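PDB 4HWC: BAG family molecular chaperone regulator 1 from Arabidopsis thaliana, which probably acts as a co-chaperone in programmed cell death and stress responses, its BAG domain binding the ATPase domain of HSP70/HSC70 chaperones. Local coordinates for residues L41-V44 / I45-M49; I12-E15 / V16-L19; Q71-R74 / V75-Y78. All coordinates share one frame; numbering follows the deposited sequence.

Overall arrangement
The construct is the BAG domain of a longer protein, a three-helix bundle, and each contact is one local stretch of a different helix. Contact 2 comes first along the chain, on helix 5-31, then contact 1 on helix 38-55 and contact 3 on helix 62-88. Their centres lie about 11 Å apart for contacts 2 and 3 and about 13 Å apart for the other two pairs. Contacts 1 and 2 meet through leucines, Leu47 and Leu48 against Leu19. Contact 1 reaches contact 3 where Leu48 touches Val75 through its backbone oxygen and Tyr78 through its side chain. Contacts 2 and 3 are joined by the Asp17-Arg74 salt bridge, so apolar and ionic links tie the three helices.

Contact 1: residues L41-V44 / I45-M49; sequences LVTV and IELLM
Val44 and Leu48, one turn apart on helix 38-55 of the three-helix BAG bundle, lie side by side and point the same way, with Val44 CG1 4.2 Å from Leu48 CD1. CG1 of Val44 stands anti to the backbone N (chi1 178°), and this puts that branch on the side of the next turn. Leu48 swings CG back beside its own backbone N (chi1 -73°), over the preceding turn, where CG comes to 3.3 Å from Val44 O. The same carbonyl accepts the Leu48 N-H, so the leucine's N-H and its CG both meet this oxygen. Ile45 meets only the backbone of Leu41: its N donates to Leu41 O, and its CG1 lies 3.1 Å from that oxygen. Leu47 likewise brings its N-H and its CG to the O of Thr43, whose OG1 bonds to Lys39 O one turn earlier.

Leu41 and Val44 touch Phe26 of helix 5-31, Leu48 touches Leu19 of the same helix, and Val44, Ile45 and Leu48 all rest on Leu82 of helix 62-88. The stretch thus gives the bundle a ridge of branched side chains facing both neighbouring helices. Val42 and Glu46 form a separate pair, again side by side and pointing the same way. Glu46 is exposed, and its chain lies along the valine: OE1 is 3.9 Å from Val42 CG1, a contact made beside the backbone bond from Glu46 N to Val42 O at 2.9 Å.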
# COMPACT_ATOMS: atom_id res chain seq x y z
N LEU A 41 -9.49 7.44 -4.46
CA LEU A 41 -9.41 6.18 -3.71
C LEU A 41 -9.03 5.05 -4.65
O LEU A 41 -8.20 4.20 -4.31
CB LEU A 41 -10.75 5.85 -3.05
CG LEU A 41 -11.18 6.66 -1.82
CD1 LEU A 41 -12.51 6.13 -1.30
CD2 LEU A 41 -10.12 6.57 -0.74
N VAL A 42 -9.62 5.03 -5.84
CA VAL A 42 -9.32 4.00 -6.83
C VAL A 42 -7.89 4.13 -7.35
O VAL A 42 -7.22 3.13 -7.58
CB VAL A 42 -10.29 4.06 -8.02
CG1 VAL A 42 -9.89 3.02 -9.07
CG2 VAL A 42 -11.71 3.81 -7.55
N THR A 43 -7.43 5.36 -7.54
CA THR A 43 -6.08 5.58 -8.02
C THR A 43 -5.06 4.97 -7.07
O THR A 43 -4.18 4.22 -7.49
CB THR A 43 -5.76 7.09 -8.17
OG1 THR A 43 -6.53 7.64 -9.24
CG2 THR A 43 -4.28 7.30 -8.44
N VAL A 44 -5.20 5.27 -5.78
CA VAL A 44 -4.27 4.76 -4.77
C VAL A 44 -4.38 3.25 -4.58
O VAL A 44 -3.37 2.55 -4.43
CB VAL A 44 -4.50 5.49 -3.43
CG1 VAL A 44 -3.58 4.95 -2.36
CG2 VAL A 44 -4.25 6.99 -3.61
N ILE A 45 -5.60 2.72 -4.57
CA ILE A 45 -5.77 1.28 -4.40
C ILE A 45 -5.06 0.62 -5.57
O ILE A 45 -4.34 -0.35 -5.39
CB ILE A 45 -7.25 0.87 -4.43
CG1 ILE A 45 -7.92 1.31 -3.12
CG2 ILE A 45 -7.38 -0.66 -4.61
CD1 ILE A 45 -9.38 0.93 -3.03
N GLU A 46 -5.26 1.16 -6.76
CA GLU A 46 -4.60 0.55 -7.89
C GLU A 46 -3.09 0.69 -7.92
O GLU A 46 -2.40 -0.20 -8.40
CB GLU A 46 -5.31 0.98 -9.20
CG GLU A 46 -6.38 -0.10 -9.53
CD GLU A 46 -7.39 0.18 -10.60
OE1 GLU A 46 -8.50 -0.39 -10.48
OE2 GLU A 46 -7.12 0.94 -11.55
N LEU A 47 -2.55 1.78 -7.37
CA LEU A 47 -1.09 1.91 -7.31
C LEU A 47 -0.56 0.87 -6.32
O LEU A 47 0.53 0.33 -6.52
CB LEU A 47 -0.65 3.31 -6.84
CG LEU A 47 -0.81 4.45 -7.85
CD1 LEU A 47 -0.35 5.76 -7.22
CD2 LEU A 47 -0.00 4.14 -9.10
N LEU A 48 -1.33 0.59 -5.27
CA LEU A 48 -0.93 -0.41 -4.28
C LEU A 48 -0.97 -1.81 -4.88
O LEU A 48 -0.12 -2.65 -4.58
CB LEU A 48 -1.84 -0.35 -3.04
CG LEU A 48 -1.63 0.86 -2.12
CD1 LEU A 48 -2.84 1.02 -1.22
CD2 LEU A 48 -0.36 0.68 -1.29
N MET A 49 -1.97 -2.08 -5.72
CA MET A 49 -2.06 -3.39 -6.35
C MET A 49 -0.88 -3.63 -7.27
O MET A 49 -0.43 -4.77 -7.43
CB MET A 49 -3.38 -3.53 -7.12
CG MET A 49 -4.61 -3.48 -6.24
SD MET A 49 -4.58 -4.74 -4.93
CE MET A 49 -4.84 -6.22 -5.93

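Contact 2: residues I12-E15 / V16-L19; sequences ISLE and VDRL
An intrahelical salt bridge of the i to i+3 kind, Glu15 with Arg18, marks this turn of helix 5-31. The arginine grips the carboxylate side-on with two nitrogens, NE to one oxygen and NH2 to the other. NH2 to OE2 of Glu15 is the short arm at 2.8 Å and uses the syn lone pair; Arg18 NE to Glu15 OE1 is longer at 3.3 Å but nearly straight, 171° at the hydrogen. OE1 lies in the guanidinium plane, whereas OE2 is tilted from it, and the two flat groups are turned 36° against each other. Glu15 reaches this position by a bend at chi2 (46°), and Arg18 by one at chi3, after which the chains run side by side. The bend also brings OE2 to 3.5 Å from Leu19 CG, so the carboxylate borders an apolar side chain as well as the guanidinium.

Helix 5-31 is the first of the three helices of the BAG bundle, and the residues on another side of this turn face its partners. Ile12 and Val16 cross obliquely, CG2 to CG2 at 3.9 Å; Ile12 packs on helix 38-55, Val16 on Val75 and Tyr78 of helix 62-88. Asp17 donates its N-H to Ser13 O, and its carboxylate lies close to the same carbonyl, OD1 3.1 Å from Ser13 O, two acceptors facing each other. Arg74 of helix 62-88 probably offsets this: its NH1 forms a salt bridge with OD1 and a weak hydrogen bond to Ser13 O. The other oxygen, OD2 of Asp17, accepts from a water at 2.6 Å, and the same water is hydrogen-bonded to Ser13 OG at 2.8 Å.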
# COMPACT_ATOMS: atom_id res chain seq x y z
N ILE A 12 10.56 -1.05 -3.20
CA ILE A 12 9.10 -1.12 -3.27
C ILE A 12 8.61 -0.55 -1.94
O ILE A 12 7.57 0.10 -1.86
CB ILE A 12 8.61 -2.58 -3.41
CG1 ILE A 12 8.91 -3.09 -4.82
CG2 ILE A 12 7.13 -2.68 -3.07
CD1 ILE A 12 8.50 -4.53 -5.06
N SER A 13 9.40 -0.81 -0.90
CA SER A 13 9.08 -0.35 0.44
C SER A 13 8.99 1.17 0.50
O SER A 13 8.15 1.71 1.21
CB SER A 13 10.15 -0.84 1.42
OG SER A 13 9.85 -0.41 2.73
N LEU A 14 9.85 1.85 -0.24
CA LEU A 14 9.85 3.31 -0.26
C LEU A 14 8.57 3.82 -0.91
O LEU A 14 8.01 4.82 -0.47
CB LEU A 14 11.07 3.83 -1.03
CG LEU A 14 12.44 3.48 -0.43
CD1 LEU A 14 13.54 3.99 -1.35
CD2 LEU A 14 12.57 4.09 0.95
N GLU A 15 8.12 3.14 -1.96
CA GLU A 15 6.89 3.53 -2.64
C GLU A 15 5.69 3.21 -1.76
O GLU A 15 4.70 3.95 -1.75
CB GLU A 15 6.77 2.80 -3.98
CG GLU A 15 5.54 3.18 -4.79
CD GLU A 15 5.31 4.69 -4.87
OE1 GLU A 15 6.28 5.46 -4.71
OE2 GLU A 15 4.15 5.10 -5.10
N VAL A 16 5.77 2.11 -1.02
CA VAL A 16 4.67 1.76 -0.13
C VAL A 16 4.62 2.80 0.99
O VAL A 16 3.54 3.13 1.48
CB VAL A 16 4.87 0.34 0.46
CG1 VAL A 16 3.80 0.05 1.52
CG2 VAL A 16 4.76 -0.69 -0.66
N ASP A 17 5.78 3.33 1.40
CA ASP A 17 5.80 4.36 2.44
C ASP A 17 5.01 5.58 1.96
O ASP A 17 4.22 6.16 2.71
CB ASP A 17 7.23 4.84 2.75
CG ASP A 17 8.09 3.78 3.40
OD1 ASP A 17 7.53 2.89 4.06
OD2 ASP A 17 9.33 3.86 3.26
N ARG A 18 5.25 5.96 0.71
CA ARG A 18 4.59 7.12 0.14
C ARG A 18 3.10 6.87 -0.05
O ARG A 18 2.29 7.75 0.22
CB ARG A 18 5.22 7.49 -1.20
CG ARG A 18 4.84 8.89 -1.70
CD ARG A 18 5.35 9.12 -3.10
NE ARG A 18 4.66 8.25 -4.06
CZ ARG A 18 3.45 8.49 -4.55
NH1 ARG A 18 2.79 9.58 -4.19
NH2 ARG A 18 2.91 7.64 -5.41
N LEU A 19 2.74 5.68 -0.52
CA LEU A 19 1.33 5.36 -0.71
C LEU A 19 0.63 5.31 0.64
O LEU A 19 -0.54 5.63 0.75
CB LEU A 19 1.16 4.03 -1.46
CG LEU A 19 1.69 4.05 -2.91
CD1 LEU A 19 1.56 2.67 -3.53
CD2 LEU A 19 0.90 5.07 -3.72
O HOH W 1 11.07 1.96 3.54

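Contact 3: residues Q71-R74 / V75-Y78; sequences QVKR and VQNY
Gln71 meets Val75 through the backbone, its O accepting the Val75 N-H while Val75 CG2 lies 3.4 Å from the same oxygen. Val72 comes next and receives Gln76 from one turn on. The glutamine chain crosses the valine, and its OE1 stands 3.6 Å from Val72 CG1. Its CG passes close to Val72 O, which also takes the Gln76 N-H. Lys73 bends at chi2 (62°), which turns its methylenes toward the following turn. There CE approaches Asn77 OD1 to 3.5 Å, and CD lies 3.9 Å from Gln76 NE2, the lysine chain crossing that glutamine at about a right angle.

Lys73 and Gln76 are exposed on helix 62-88, the last helix of the three-helix BAG bundle, while Val72 borders Leu55 of helix 38-55. The inner side of the helix carries Val75 and Tyr78, both packed on Val16 of helix 5-31, with Val75 also touching Leu52 and Tyr78 touching Leu48 of helix 38-55. Arg74 ends the walk. Bends at chi2 and chi3 bring its guanidinium alongside Tyr78, the two side chains pointing the same way with their planes 63° apart. NH2 is 3.8 Å from Tyr78 OH, too long for a hydrogen bond; the ionic partner of Arg74 is Asp17 of helix 5-31, held through NH1. At the backbone of the same pair, Tyr78 N donates to Arg74 O at 3.0 Å, and CD2 of the tyrosine ring sits 3.3 Å from that same oxygen.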
# COMPACT_ATOMS: atom_id res chain seq x y z
N GLN A 71 6.32 -6.68 3.40
CA GLN A 71 5.85 -5.63 2.49
C GLN A 71 4.51 -6.02 1.90
O GLN A 71 3.65 -5.18 1.67
CB GLN A 71 6.87 -5.36 1.38
CG GLN A 71 8.17 -4.78 1.88
CD GLN A 71 7.98 -3.51 2.70
OE1 GLN A 71 8.66 -3.29 3.71
NE2 GLN A 71 7.06 -2.65 2.26
N VAL A 72 4.33 -7.31 1.64
CA VAL A 72 3.07 -7.78 1.09
C VAL A 72 1.96 -7.50 2.11
O VAL A 72 0.87 -7.04 1.76
CB VAL A 72 3.11 -9.29 0.81
CG1 VAL A 72 1.71 -9.80 0.52
CG2 VAL A 72 4.03 -9.58 -0.39
N LYS A 73 2.26 -7.77 3.38
CA LYS A 73 1.29 -7.55 4.45
C LYS A 73 0.95 -6.07 4.59
O LYS A 73 -0.21 -5.72 4.84
CB LYS A 73 1.85 -8.07 5.78
CG LYS A 73 0.89 -7.92 6.96
CD LYS A 73 -0.39 -8.72 6.73
CE LYS A 73 -1.29 -8.67 7.97
NZ LYS A 73 -2.51 -9.48 7.76
N ARG A 74 1.95 -5.21 4.43
CA ARG A 74 1.72 -3.77 4.52
C ARG A 74 0.71 -3.33 3.47
O ARG A 74 -0.21 -2.59 3.78
CB ARG A 74 3.02 -2.99 4.29
CG ARG A 74 3.90 -2.85 5.51
CD ARG A 74 4.40 -1.41 5.61
NE ARG A 74 5.37 -1.10 4.58
CZ ARG A 74 5.78 0.12 4.27
NH1 ARG A 74 6.67 0.28 3.32
NH2 ARG A 74 5.28 1.18 4.89
N VAL A 75 0.91 -3.79 2.24
CA VAL A 75 0.02 -3.44 1.13
C VAL A 75 -1.40 -3.97 1.35
O VAL A 75 -2.38 -3.26 1.10
CB VAL A 75 0.56 -3.98 -0.21
CG1 VAL A 75 -0.46 -3.73 -1.32
CG2 VAL A 75 1.87 -3.29 -0.55
N GLN A 76 -1.51 -5.22 1.79
CA GLN A 76 -2.81 -5.80 2.05
C GLN A 76 -3.55 -4.97 3.10
O GLN A 76 -4.75 -4.72 2.98
CB GLN A 76 -2.65 -7.25 2.54
CG GLN A 76 -2.22 -8.22 1.43
CD GLN A 76 -1.86 -9.61 1.93
OE1 GLN A 76 -1.72 -10.55 1.15
NE2 GLN A 76 -1.71 -9.74 3.24
N ASN A 77 -2.83 -4.53 4.13
CA ASN A 77 -3.43 -3.73 5.19
C ASN A 77 -3.92 -2.39 4.65
O ASN A 77 -5.01 -1.95 5.01
CB ASN A 77 -2.43 -3.47 6.33
CG ASN A 77 -2.20 -4.70 7.19
OD1 ASN A 77 -2.91 -5.69 7.09
ND2 ASN A 77 -1.20 -4.62 8.07
N TYR A 78 -3.11 -1.73 3.82
CA TYR A 78 -3.52 -0.43 3.27
C TYR A 78 -4.71 -0.57 2.34
O TYR A 78 -5.61 0.26 2.35
CB TYR A 78 -2.37 0.23 2.52
CG TYR A 78 -1.27 0.78 3.41
CD1 TYR A 78 -1.57 1.51 4.57
CD2 TYR A 78 0.06 0.63 3.06
CE1 TYR A 78 -0.54 2.06 5.35
CE2 TYR A 78 1.08 1.18 3.82
CZ TYR A 78 0.78 1.90 4.96
OH TYR A 78 1.81 2.43 5.69